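Local coordinates for protein UL37 (Suid herpesvirus 1, PDB 4K70) that probably takes part in the control of viral trafficking as a component of the inner tegument, represented here by the N-terminal, largely helical half of the protein, at residues R26-F31 with T62-V67; F30-G35 with R466-T471; L45-L50 with G100-A105; R167-Y172 with V440-A445. One frame throughout, in Å; residues are numbered along the deposited sequence.

Interaction 1: residues R26-F31 with T62-V67; sequences RILEFF and TCEAAV
The main-chain O of Glu64 is met from one side by two carbons of the facing helix, Ile27 CG2 and Phe31 CZ, each 3.7 Å from Glu64 O. Phe31 presents the rim of its ring to this oxygen, which lies near the ring plane. The same CZ corner also meets Val67 CG1 at 3.8 Å, a methyl that approaches the ring obliquely. Ile27 works with both ends: CG2, anti to the backbone N (chi1 -65° for CG1), lies against the Glu64 main chain, while CD1, at the end of the extended branch, reaches Ala65 CA at 3.7 Å. Leu28 touches from the flank, CD2 lying 3.7 Å from Glu64 CG. Glu64 is bent at chi2 (64°), with CG against Leu28 and OE2 turned to the main-chain N of Ala465, near the start of helix 464-481. The axes of 26-31 and 63-67 cross at 46° and come within 9.8 Å. Thr62 caps the second helix, its OG1 accepting a weak bond from Ala65 N. No hydrogen bond joins the two segments. The join rests on van der Waals packing, mostly apolar, and the buried carboxylate of Glu64 finds its partner in a third helix, whose N-terminal end would be expected to favour the negative charge.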
loop_
_atom_site.group_PDB
_atom_site.type_symbol
_atom_site.label_atom_id
_atom_site.label_comp_id
_atom_site.label_asym_id
_atom_site.label_seq_id
_atom_site.Cartn_x
_atom_site.Cartn_y
_atom_site.Cartn_z
ATOM N N ARG A 26 20.659 -20.840 -26.098
ATOM C CA ARG A 26 19.795 -19.685 -26.291
ATOM C C ARG A 26 18.542 -19.749 -25.425
ATOM O O ARG A 26 18.184 -18.775 -24.769
ATOM C CB ARG A 26 19.387 -19.596 -27.756
ATOM C CG ARG A 26 20.558 -19.561 -28.689
ATOM C CD ARG A 26 21.435 -18.361 -28.385
ATOM N NE ARG A 26 22.529 -18.245 -29.344
ATOM C CZ ARG A 26 23.810 -18.375 -29.026
ATOM N NH1 ARG A 26 24.157 -18.609 -27.766
ATOM N NH2 ARG A 26 24.743 -18.260 -29.962
ATOM N N ILE A 27 17.862 -20.892 -25.451
ATOM C CA ILE A 27 16.646 -21.072 -24.666
ATOM C C ILE A 27 16.976 -20.983 -23.180
ATOM O O ILE A 27 16.265 -20.332 -22.413
ATOM C CB ILE A 27 15.937 -22.412 -24.993
ATOM C CG1 ILE A 27 15.449 -22.417 -26.440
ATOM C CG2 ILE A 27 14.772 -22.648 -24.037
ATOM C CD1 ILE A 27 14.893 -23.743 -26.907
ATOM N N LEU A 28 18.073 -21.621 -22.786
ATOM C CA LEU A 28 18.524 -21.589 -21.399
ATOM C C LEU A 28 18.817 -20.159 -20.957
ATOM O O LEU A 28 18.627 -19.813 -19.790
ATOM C CB LEU A 28 19.760 -22.473 -21.205
ATOM C CG LEU A 28 19.557 -23.985 -21.339
ATOM C CD1 LEU A 28 20.897 -24.707 -21.311
ATOM C CD2 LEU A 28 18.628 -24.526 -20.255
ATOM N N GLU A 29 19.270 -19.327 -21.891
ATOM C CA GLU A 29 19.547 -17.926 -21.581
ATOM C C GLU A 29 18.258 -17.157 -21.314
ATOM O O GLU A 29 18.197 -16.321 -20.405
ATOM C CB GLU A 29 20.337 -17.266 -22.711
ATOM C CG GLU A 29 21.784 -17.719 -22.778
ATOM C CD GLU A 29 22.380 -17.577 -24.164
ATOM O OE1 GLU A 29 21.891 -16.726 -24.941
ATOM O OE2 GLU A 29 23.333 -18.328 -24.475
ATOM N N PHE A 30 17.229 -17.446 -22.104
ATOM C CA PHE A 30 15.929 -16.833 -21.888
ATOM C C PHE A 30 15.401 -17.241 -20.520
ATOM O O PHE A 30 14.870 -16.412 -19.778
ATOM C CB PHE A 30 14.957 -17.230 -22.990
ATOM C CG PHE A 30 13.557 -16.744 -22.766
ATOM C CD1 PHE A 30 13.232 -15.411 -22.956
ATOM C CD2 PHE A 30 12.562 -17.623 -22.374
ATOM C CE1 PHE A 30 11.934 -14.961 -22.751
ATOM C CE2 PHE A 30 11.267 -17.183 -22.167
ATOM C CZ PHE A 30 10.950 -15.848 -22.358
ATOM N N PHE A 31 15.575 -18.518 -20.181
ATOM C CA PHE A 31 15.154 -19.035 -18.885
ATOM C C PHE A 31 15.724 -18.218 -17.721
ATOM O O PHE A 31 15.119 -18.147 -16.652
ATOM C CB PHE A 31 15.539 -20.515 -18.740
ATOM C CG PHE A 31 14.673 -21.455 -19.537
ATOM C CD1 PHE A 31 13.463 -21.032 -20.059
ATOM C CD2 PHE A 31 15.067 -22.770 -19.754
ATOM C CE1 PHE A 31 12.655 -21.902 -20.793
ATOM C CE2 PHE A 31 14.268 -23.648 -20.486
ATOM C CZ PHE A 31 13.061 -23.214 -21.004
ATOM N N THR A 62 14.128 -31.243 -28.216
ATOM C CA THR A 62 14.715 -31.093 -26.894
ATOM C C THR A 62 13.698 -30.703 -25.825
ATOM O O THR A 62 12.625 -30.155 -26.112
ATOM C CB THR A 62 15.848 -30.067 -26.880
ATOM O OG1 THR A 62 15.308 -28.770 -27.161
ATOM C CG2 THR A 62 16.902 -30.423 -27.917
ATOM N N CYS A 63 14.075 -30.998 -24.587
ATOM C CA CYS A 63 13.254 -30.772 -23.414
ATOM C C CYS A 63 13.129 -29.275 -23.130
ATOM O O CYS A 63 12.059 -28.794 -22.754
ATOM C CB CYS A 63 13.888 -31.501 -22.227
ATOM S SG CYS A 63 13.086 -31.242 -20.653
ATOM N N GLU A 64 14.231 -28.552 -23.313
ATOM C CA GLU A 64 14.251 -27.095 -23.197
ATOM C C GLU A 64 13.240 -26.449 -24.143
ATOM O O GLU A 64 12.469 -25.578 -23.740
ATOM C CB GLU A 64 15.655 -26.550 -23.487
ATOM C CG GLU A 64 16.694 -26.876 -22.413
ATOM C CD GLU A 64 16.969 -28.371 -22.284
ATOM O OE1 GLU A 64 16.751 -29.099 -23.272
ATOM O OE2 GLU A 64 17.397 -28.816 -21.198
ATOM N N ALA A 65 13.245 -26.886 -25.398
ATOM C CA ALA A 65 12.314 -26.376 -26.402
ATOM C C ALA A 65 10.864 -26.681 -26.051
ATOM O O ALA A 65 9.973 -25.868 -26.298
ATOM C CB ALA A 65 12.644 -26.945 -27.783
ATOM N N ALA A 66 10.633 -27.863 -25.486
ATOM C CA ALA A 66 9.288 -28.279 -25.121
ATOM C C ALA A 66 8.763 -27.357 -24.028
ATOM O O ALA A 66 7.654 -26.822 -24.125
ATOM C CB ALA A 66 9.299 -29.718 -24.639
ATOM N N VAL A 67 9.578 -27.189 -22.992
ATOM C CA VAL A 67 9.258 -26.333 -21.849
ATOM C C VAL A 67 9.023 -24.886 -22.269
ATOM O O VAL A 67 8.026 -24.261 -21.875
ATOM C CB VAL A 67 10.382 -26.379 -20.794
ATOM C CG1 VAL A 67 10.195 -25.283 -19.741
ATOM C CG2 VAL A 67 10.434 -27.754 -20.141
#

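Interaction 2: residues F30-G35 with R466-T471; sequences FFMAAG and REALNT
Leu469 lies over one face of the Phe31 ring, its CG 4.2 Å from the ring centroid and 22° off the normal, a CH-pi contact displaced toward the rim. Its CD2 methyl presses on the root of the ring, 3.7 Å from Phe31 CG. Ala468 CB sits at the ring's edge, 4.0 Å from Phe31 CB. Met32 runs past the other flank of Ala468: Met32 CG is 3.4 Å from Ala468 O, and a bend at chi3 (-73°) turns the CE methyl back to 4.0 Å from Ala468 CB. The sulfur faces Thr471, Met32 SD lying 3.9 Å from Thr471 CG2. The threonine hydroxyl is engaged elsewhere, OG1 donating a 2.7 Å hydrogen bond to Glu467 O. The carbonyl also accepts from Thr471 N, and the two donors arrive from opposite faces of its plane. Farther out, Ile27 O lies above the face of the Phe31 ring opposite Leu469, and Leu75 of helix 63-78 packs against the same ring. Leu469 rests on Val451 of helix 438-458, and Arg466 of the same helix as Leu469 forms a salt bridge with Glu455. Hydrocarbon and thioether carry most of the join between helix 20-32 and helix 464-481, without a hydrogen bond between the segments. Thr471 plays a split part in it: its hydroxyl is bonded within its own helix, and it offers Met32 a methyl.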
loop_
_atom_site.group_PDB
_atom_site.type_symbol
_atom_site.label_atom_id
_atom_site.label_comp_id
_atom_site.label_asym_id
_atom_site.label_seq_id
_atom_site.Cartn_x
_atom_site.Cartn_y
_atom_site.Cartn_z
ATOM N N PHE A 30 17.229 -17.446 -22.104
ATOM C CA PHE A 30 15.929 -16.833 -21.888
ATOM C C PHE A 30 15.401 -17.241 -20.520
ATOM O O PHE A 30 14.870 -16.412 -19.778
ATOM C CB PHE A 30 14.957 -17.230 -22.990
ATOM C CG PHE A 30 13.557 -16.744 -22.766
ATOM C CD1 PHE A 30 13.232 -15.411 -22.956
ATOM C CD2 PHE A 30 12.562 -17.623 -22.374
ATOM C CE1 PHE A 30 11.934 -14.961 -22.751
ATOM C CE2 PHE A 30 11.267 -17.183 -22.167
ATOM C CZ PHE A 30 10.950 -15.848 -22.358
ATOM N N PHE A 31 15.575 -18.518 -20.181
ATOM C CA PHE A 31 15.154 -19.035 -18.885
ATOM C C PHE A 31 15.724 -18.218 -17.721
ATOM O O PHE A 31 15.119 -18.147 -16.652
ATOM C CB PHE A 31 15.539 -20.515 -18.740
ATOM C CG PHE A 31 14.673 -21.455 -19.537
ATOM C CD1 PHE A 31 13.463 -21.032 -20.059
ATOM C CD2 PHE A 31 15.067 -22.770 -19.754
ATOM C CE1 PHE A 31 12.655 -21.902 -20.793
ATOM C CE2 PHE A 31 14.268 -23.648 -20.486
ATOM C CZ PHE A 31 13.061 -23.214 -21.004
ATOM N N MET A 32 16.876 -17.586 -17.932
ATOM C CA MET A 32 17.528 -16.832 -16.864
ATOM C C MET A 32 17.639 -15.319 -17.118
ATOM O O MET A 32 18.229 -14.590 -16.320
ATOM C CB MET A 32 18.905 -17.424 -16.565
ATOM C CG MET A 32 18.840 -18.789 -15.898
ATOM S SD MET A 32 20.467 -19.459 -15.528
ATOM C CE MET A 32 21.021 -19.896 -17.174
ATOM N N ALA A 33 17.052 -14.856 -18.213
ATOM C CA ALA A 33 17.135 -13.446 -18.588
ATOM C C ALA A 33 16.526 -12.508 -17.546
ATOM O O ALA A 33 15.714 -12.912 -16.714
ATOM C CB ALA A 33 16.497 -13.218 -19.950
ATOM N N ALA A 34 16.933 -11.244 -17.597
ATOM C CA ALA A 34 16.479 -10.261 -16.625
ATOM C C ALA A 34 15.715 -9.133 -17.306
ATOM O O ALA A 34 15.154 -8.258 -16.643
ATOM C CB ALA A 34 17.660 -9.710 -15.854
ATOM N N GLY A 35 15.693 -9.160 -18.633
ATOM C CA GLY A 35 15.074 -8.095 -19.404
ATOM C C GLY A 35 13.564 -7.985 -19.267
ATOM O O GLY A 35 12.817 -8.904 -19.650
ATOM N N ARG A 466 15.750 -27.731 -16.179
ATOM C CA ARG A 466 15.527 -27.762 -14.741
ATOM C C ARG A 466 16.546 -26.911 -13.984
ATOM O O ARG A 466 16.200 -26.199 -13.045
ATOM C CB ARG A 466 15.564 -29.200 -14.226
ATOM C CG ARG A 466 15.444 -29.307 -12.717
ATOM C CD ARG A 466 15.226 -30.745 -12.285
ATOM N NE ARG A 466 13.989 -31.305 -12.827
ATOM C CZ ARG A 466 12.850 -31.406 -12.149
ATOM N NH1 ARG A 466 12.782 -30.993 -10.890
ATOM N NH2 ARG A 466 11.778 -31.933 -12.723
ATOM N N GLU A 467 17.802 -26.980 -14.395
ATOM C CA GLU A 467 18.854 -26.296 -13.661
ATOM C C GLU A 467 18.825 -24.795 -13.914
ATOM O O GLU A 467 19.063 -23.997 -13.002
ATOM C CB GLU A 467 20.216 -26.868 -14.032
ATOM C CG GLU A 467 21.278 -26.615 -12.984
ATOM C CD GLU A 467 22.661 -27.026 -13.445
ATOM O OE1 GLU A 467 22.782 -28.049 -14.164
ATOM O OE2 GLU A 467 23.628 -26.319 -13.087
ATOM N N ALA A 468 18.537 -24.409 -15.156
ATOM C CA ALA A 468 18.435 -22.994 -15.511
ATOM C C ALA A 468 17.268 -22.322 -14.781
ATOM O O ALA A 468 17.440 -21.292 -14.136
ATOM C CB ALA A 468 18.282 -22.836 -17.008
ATOM N N LEU A 469 16.086 -22.921 -14.885
ATOM C CA LEU A 469 14.885 -22.374 -14.262
ATOM C C LEU A 469 14.993 -22.302 -12.737
ATOM O O LEU A 469 14.581 -21.308 -12.131
ATOM C CB LEU A 469 13.646 -23.162 -14.709
ATOM C CG LEU A 469 13.296 -22.925 -16.183
ATOM C CD1 LEU A 469 12.261 -23.923 -16.720
ATOM C CD2 LEU A 469 12.821 -21.483 -16.385
ATOM N N ASN A 470 15.555 -23.346 -12.121
ATOM C CA ASN A 470 15.839 -23.345 -10.678
ATOM C C ASN A 470 16.765 -22.209 -10.274
ATOM O O ASN A 470 16.574 -21.576 -9.237
ATOM C CB ASN A 470 16.470 -24.672 -10.237
ATOM C CG ASN A 470 15.439 -25.711 -9.859
ATOM O OD1 ASN A 470 14.344 -25.372 -9.414
ATOM N ND2 ASN A 470 15.785 -26.986 -10.026
ATOM N N THR A 471 17.781 -21.970 -11.093
ATOM C CA THR A 471 18.730 -20.896 -10.841
ATOM C C THR A 471 18.043 -19.538 -10.927
ATOM O O THR A 471 18.292 -18.645 -10.114
ATOM C CB THR A 471 19.893 -20.953 -11.847
ATOM O OG1 THR A 471 20.620 -22.174 -11.655
ATOM C CG2 THR A 471 20.831 -19.765 -11.668
#

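Interaction 3: residues L45-L50 with G100-A105; sequences LWARAL and GDDTTA
Segments 45-50 of helix 39-60 and 101-105 of helix 101-109 run nearly parallel, their axes 5° apart in direction and 10.3 Å apart at closest approach, as neighbours in the helical bundle of the N-terminal region. Trp46 bridges the gap with its indole N-H: NE1 donates to Thr103 OG1 at 3.0 Å, with an N-H...O angle of 168°, and the oxygen lies in the ring plane. Trp46 reaches across because CG is anti to the backbone N (chi1 171°). Thr103 OG1 has a second partner in Val98 O, at the end of helix 89-98, and the two bonds together fix the rotation of the hydroxyl; Leu72 and Val97 also touch the indole. One turn along, Leu50 lays its CB over the rim of one face of the Trp46 ring and drives CD2 into the threonine, 3.2 Å from Thr103 CA and 3.3 Å from Thr103 CG2, tighter than ordinary van der Waals packing. Toward the surface Asp102 divides its carboxylate, with OD1 in a salt bridge with Arg51. The other oxygen belongs to a water bridge between the helices: one water molecule donates to Ala47 O at 2.9 Å and to Asp102 OD2 at 2.7 Å.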
loop_
_atom_site.group_PDB
_atom_site.type_symbol
_atom_site.label_atom_id
_atom_site.label_comp_id
_atom_site.label_asym_id
_atom_site.label_seq_id
_atom_site.Cartn_x
_atom_site.Cartn_y
_atom_site.Cartn_z
ATOM N N LEU A 45 5.621 -9.345 -30.430
ATOM C CA LEU A 45 6.556 -10.445 -30.658
ATOM C C LEU A 45 5.984 -11.838 -30.406
ATOM O O LEU A 45 6.667 -12.830 -30.646
ATOM C CB LEU A 45 7.783 -10.288 -29.771
ATOM C CG LEU A 45 8.710 -9.117 -30.060
ATOM C CD1 LEU A 45 9.789 -9.054 -28.989
ATOM C CD2 LEU A 45 9.310 -9.253 -31.444
ATOM N N TRP A 46 4.754 -11.922 -29.912
ATOM C CA TRP A 46 4.258 -13.195 -29.398
ATOM C C TRP A 46 4.217 -14.320 -30.440
ATOM O O TRP A 46 4.754 -15.408 -30.210
ATOM C CB TRP A 46 2.872 -13.060 -28.766
ATOM C CG TRP A 46 2.321 -14.419 -28.456
ATOM C CD1 TRP A 46 1.435 -15.131 -29.200
ATOM C CD2 TRP A 46 2.683 -15.250 -27.353
ATOM N NE1 TRP A 46 1.200 -16.350 -28.621
ATOM C CE2 TRP A 46 1.956 -16.451 -27.480
ATOM C CE3 TRP A 46 3.544 -15.095 -26.258
ATOM C CZ2 TRP A 46 2.057 -17.492 -26.551
ATOM C CZ3 TRP A 46 3.647 -16.124 -25.338
ATOM C CH2 TRP A 46 2.905 -17.311 -25.491
ATOM N N ALA A 47 3.559 -14.060 -31.567
ATOM C CA ALA A 47 3.319 -15.094 -32.575
ATOM C C ALA A 47 4.632 -15.651 -33.124
ATOM O O ALA A 47 4.792 -16.869 -33.254
ATOM C CB ALA A 47 2.441 -14.555 -33.686
ATOM N N ARG A 48 5.572 -14.754 -33.417
ATOM C CA ARG A 48 6.908 -15.132 -33.870
ATOM C C ARG A 48 7.653 -15.902 -32.789
ATOM O O ARG A 48 8.298 -16.909 -33.069
ATOM C CB ARG A 48 7.731 -13.887 -34.242
ATOM C CG ARG A 48 7.175 -13.047 -35.390
ATOM C CD ARG A 48 7.764 -11.617 -35.365
ATOM N NE ARG A 48 9.219 -11.617 -35.534
ATOM C CZ ARG A 48 10.009 -10.563 -35.322
ATOM N NH1 ARG A 48 9.497 -9.404 -34.920
ATOM N NH2 ARG A 48 11.320 -10.672 -35.508
ATOM N N ALA A 49 7.600 -15.414 -31.552
ATOM C CA ALA A 49 8.274 -16.110 -30.465
ATOM C C ALA A 49 7.702 -17.519 -30.292
ATOM O O ALA A 49 8.445 -18.489 -30.196
ATOM C CB ALA A 49 8.188 -15.322 -29.159
ATOM N N LEU A 50 6.381 -17.634 -30.269
ATOM C CA LEU A 50 5.760 -18.938 -30.084
ATOM C C LEU A 50 6.100 -19.878 -31.243
ATOM O O LEU A 50 6.416 -21.050 -31.034
ATOM C CB LEU A 50 4.242 -18.804 -29.959
ATOM C CG LEU A 50 3.591 -20.171 -29.777
ATOM C CD1 LEU A 50 3.880 -20.702 -28.359
ATOM C CD2 LEU A 50 2.103 -20.111 -30.078
ATOM N N GLY A 100 -4.856 -16.595 -28.993
ATOM C CA GLY A 100 -5.405 -16.691 -30.332
ATOM C C GLY A 100 -5.318 -18.081 -30.944
ATOM O O GLY A 100 -4.596 -18.953 -30.461
ATOM N N ASP A 101 -6.044 -18.286 -32.035
ATOM C CA ASP A 101 -6.081 -19.597 -32.674
ATOM C C ASP A 101 -4.716 -20.073 -33.149
ATOM O O ASP A 101 -4.466 -21.274 -33.170
ATOM C CB ASP A 101 -7.090 -19.615 -33.819
ATOM C CG ASP A 101 -8.517 -19.585 -33.322
ATOM O OD1 ASP A 101 -8.735 -19.913 -32.134
ATOM O OD2 ASP A 101 -9.420 -19.242 -34.113
ATOM N N ASP A 102 -3.817 -19.150 -33.491
ATOM C CA ASP A 102 -2.515 -19.566 -34.026
ATOM C C ASP A 102 -1.637 -20.210 -32.985
ATOM O O ASP A 102 -0.749 -21.001 -33.317
ATOM C CB ASP A 102 -1.740 -18.415 -34.685
ATOM C CG ASP A 102 -0.483 -18.908 -35.429
ATOM O OD1 ASP A 102 -0.570 -19.926 -36.156
ATOM O OD2 ASP A 102 0.597 -18.302 -35.272
ATOM N N THR A 103 -1.867 -19.853 -31.724
ATOM C CA THR A 103 -1.080 -20.397 -30.641
ATOM C C THR A 103 -1.394 -21.879 -30.480
ATOM O O THR A 103 -0.491 -22.704 -30.346
ATOM C CB THR A 103 -1.378 -19.652 -29.318
ATOM O OG1 THR A 103 -1.002 -18.276 -29.458
ATOM C CG2 THR A 103 -0.610 -20.276 -28.165
ATOM N N THR A 104 -2.684 -22.199 -30.478
ATOM C CA THR A 104 -3.137 -23.583 -30.416
ATOM C C THR A 104 -2.662 -24.364 -31.645
ATOM O O THR A 104 -2.139 -25.473 -31.518
ATOM C CB THR A 104 -4.672 -23.651 -30.350
ATOM O OG1 THR A 104 -5.124 -22.982 -29.165
ATOM C CG2 THR A 104 -5.161 -25.120 -30.344
ATOM N N ALA A 105 -2.833 -23.771 -32.826
ATOM C CA ALA A 105 -2.464 -24.431 -34.075
ATOM C C ALA A 105 -0.974 -24.767 -34.091
ATOM O O ALA A 105 -0.581 -25.862 -34.497
ATOM C CB ALA A 105 -2.851 -23.566 -35.281
HETATM O O HOH W 1 2.188 -18.066 -33.100
#

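Interaction 4: residues R167-Y172 with V440-A445; sequences RFATLY and VGAARA
Ala443, Ala169 and Val440 give up the most surface where a loop whose residues 169-172 have helical backbone angles, running toward helix 175-188, lies against helix 438-458 of this all-helical chain. The short side chain of Ala443 is consistent with the close approach: Thr170 and Ala443 stand CA to CA at 4.2 Å. Ala443 CB fits against the loop's main chain, 3.8 Å from Ala169 O and 3.9 Å from Thr170 CA. Ala169 points its methyl at the helix, where CB meets Ala442 CB at 4.1 Å. Thr170 turns CG2 rather than its hydroxyl to the helix, since chi1 of 58° leaves that methyl beside the backbone N. No hydrogen bond links the two segments. Around them, Leu126 of helix 120-137 and Phe118 also pack on Thr170, while Trp481 of helix 464-481 touches both Val440 and the Tyr172 ring. Tyr172 is further fixed by His439, whose ring meets it edge to face, and by the hydrogen bond from its OH to Pro390 O. At the N-terminal end of the helical segment, Val440 comes up to the edge of the tyrosine, near the ring plane, with CG2 4.1 Å from Tyr172 CD2.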
loop_
_atom_site.group_PDB
_atom_site.type_symbol
_atom_site.label_atom_id
_atom_site.label_comp_id
_atom_site.label_asym_id
_atom_site.label_seq_id
_atom_site.Cartn_x
_atom_site.Cartn_y
_atom_site.Cartn_z
ATOM N N ARG A 167 -5.375 -19.354 -5.634
ATOM C CA ARG A 167 -5.596 -19.684 -7.044
ATOM C C ARG A 167 -4.744 -18.802 -7.964
ATOM O O ARG A 167 -4.478 -19.163 -9.118
ATOM C CB ARG A 167 -7.075 -19.598 -7.415
ATOM C CG ARG A 167 -7.588 -18.202 -7.546
ATOM C CD ARG A 167 -9.104 -18.171 -7.746
ATOM N NE ARG A 167 -9.587 -19.234 -8.625
ATOM C CZ ARG A 167 -9.380 -19.291 -9.934
ATOM N NH1 ARG A 167 -8.675 -18.340 -10.531
ATOM N NH2 ARG A 167 -9.871 -20.302 -10.648
ATOM N N PHE A 168 -4.292 -17.663 -7.441
ATOM C CA PHE A 168 -3.394 -16.785 -8.203
ATOM C C PHE A 168 -1.946 -16.921 -7.768
ATOM O O PHE A 168 -1.122 -16.064 -8.081
ATOM C CB PHE A 168 -3.837 -15.329 -8.075
ATOM C CG PHE A 168 -5.174 -15.060 -8.689
ATOM C CD1 PHE A 168 -5.530 -15.668 -9.885
ATOM C CD2 PHE A 168 -6.087 -14.226 -8.057
ATOM C CE1 PHE A 168 -6.772 -15.437 -10.461
ATOM C CE2 PHE A 168 -7.329 -13.982 -8.628
ATOM C CZ PHE A 168 -7.674 -14.593 -9.833
ATOM N N ALA A 169 -1.636 -17.980 -7.024
ATOM C CA ALA A 169 -0.265 -18.204 -6.561
ATOM C C ALA A 169 0.774 -18.242 -7.682
ATOM O O ALA A 169 1.876 -17.720 -7.515
ATOM C CB ALA A 169 -0.172 -19.471 -5.697
ATOM N N THR A 170 0.449 -18.852 -8.818
ATOM C CA THR A 170 1.423 -18.908 -9.912
ATOM C C THR A 170 1.659 -17.536 -10.559
ATOM O O THR A 170 2.653 -17.357 -11.261
ATOM C CB THR A 170 1.059 -19.945 -10.998
ATOM O OG1 THR A 170 -0.231 -19.649 -11.551
ATOM C CG2 THR A 170 1.073 -21.371 -10.400
ATOM N N LEU A 171 0.778 -16.565 -10.293
ATOM C CA LEU A 171 0.974 -15.200 -10.811
ATOM C C LEU A 171 1.650 -14.240 -9.850
ATOM O O LEU A 171 2.028 -13.135 -10.248
ATOM C CB LEU A 171 -0.358 -14.553 -11.199
ATOM C CG LEU A 171 -1.306 -15.341 -12.078
ATOM C CD1 LEU A 171 -2.567 -14.512 -12.289
ATOM C CD2 LEU A 171 -0.633 -15.712 -13.397
ATOM N N TYR A 172 1.789 -14.649 -8.594
ATOM C CA TYR A 172 2.178 -13.743 -7.514
ATOM C C TYR A 172 3.528 -13.043 -7.699
ATOM O O TYR A 172 3.629 -11.833 -7.528
ATOM C CB TYR A 172 2.160 -14.485 -6.172
ATOM C CG TYR A 172 2.509 -13.618 -4.996
ATOM C CD1 TYR A 172 1.591 -12.719 -4.484
ATOM C CD2 TYR A 172 3.756 -13.695 -4.402
ATOM C CE1 TYR A 172 1.904 -11.911 -3.403
ATOM C CE2 TYR A 172 4.090 -12.886 -3.330
ATOM C CZ TYR A 172 3.151 -12.001 -2.831
ATOM O OH TYR A 172 3.458 -11.203 -1.752
ATOM N N VAL A 440 5.405 -18.009 -3.814
ATOM C CA VAL A 440 6.585 -18.058 -4.655
ATOM C C VAL A 440 6.987 -19.518 -4.790
ATOM O O VAL A 440 7.226 -20.000 -5.887
ATOM C CB VAL A 440 7.728 -17.204 -4.073
ATOM C CG1 VAL A 440 8.957 -17.265 -4.970
ATOM C CG2 VAL A 440 7.265 -15.757 -3.898
ATOM N N GLY A 441 7.011 -20.229 -3.665
ATOM C CA GLY A 441 7.288 -21.654 -3.663
ATOM C C GLY A 441 6.286 -22.463 -4.459
ATOM O O GLY A 441 6.672 -23.345 -5.221
ATOM N N ALA A 442 4.998 -22.173 -4.282
ATOM C CA ALA A 442 3.947 -22.832 -5.058
ATOM C C ALA A 442 4.124 -22.627 -6.570
ATOM O O ALA A 442 3.876 -23.538 -7.374
ATOM C CB ALA A 442 2.579 -22.323 -4.623
ATOM N N ALA A 443 4.542 -21.423 -6.956
ATOM C CA ALA A 443 4.718 -21.096 -8.365
ATOM C C ALA A 443 5.849 -21.944 -8.929
ATOM O O ALA A 443 5.704 -22.556 -9.990
ATOM C CB ALA A 443 5.026 -19.603 -8.532
ATOM N N ARG A 444 6.964 -21.993 -8.200
ATOM C CA ARG A 444 8.099 -22.839 -8.568
ATOM C C ARG A 444 7.685 -24.303 -8.680
ATOM O O ARG A 444 8.050 -24.984 -9.644
ATOM C CB ARG A 444 9.236 -22.681 -7.550
ATOM C CG ARG A 444 10.417 -23.626 -7.760
ATOM C CD ARG A 444 11.424 -23.523 -6.620
ATOM N NE ARG A 444 12.462 -24.545 -6.735
ATOM C CZ ARG A 444 12.344 -25.783 -6.260
ATOM N NH1 ARG A 444 11.237 -26.148 -5.625
ATOM N NH2 ARG A 444 13.329 -26.657 -6.422
ATOM N N ALA A 445 6.914 -24.789 -7.709
ATOM C CA ALA A 445 6.403 -26.162 -7.771
ATOM C C ALA A 445 5.618 -26.413 -9.063
ATOM O O ALA A 445 5.755 -27.464 -9.684
ATOM C CB ALA A 445 5.542 -26.464 -6.566
#

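Overall arrangement
From the N terminus, helix 20-32 opens two contacts at once: interactions 1 and 2 share Phe30 and Phe31. Interaction 1 closes a short loop onto helix 63-78. Interaction 3 begins within that loop, on helix 39-60, and closes beyond it at helix 101-109, so the two cross. Interaction 4 follows both, bringing the loop before helix 175-188 to helix 438-458. Interaction 2 spans some 430 residues, encloses interactions 3 and 4, and brings helix 464-481 back to the beginning of the chain. Interactions 1 and 2 touch through Leu28 and Ala468; interactions 2 and 4 meet weakly at Asn470 and Arg444. Interaction 3 stands apart, its centre about 17 Å from that of interaction 1.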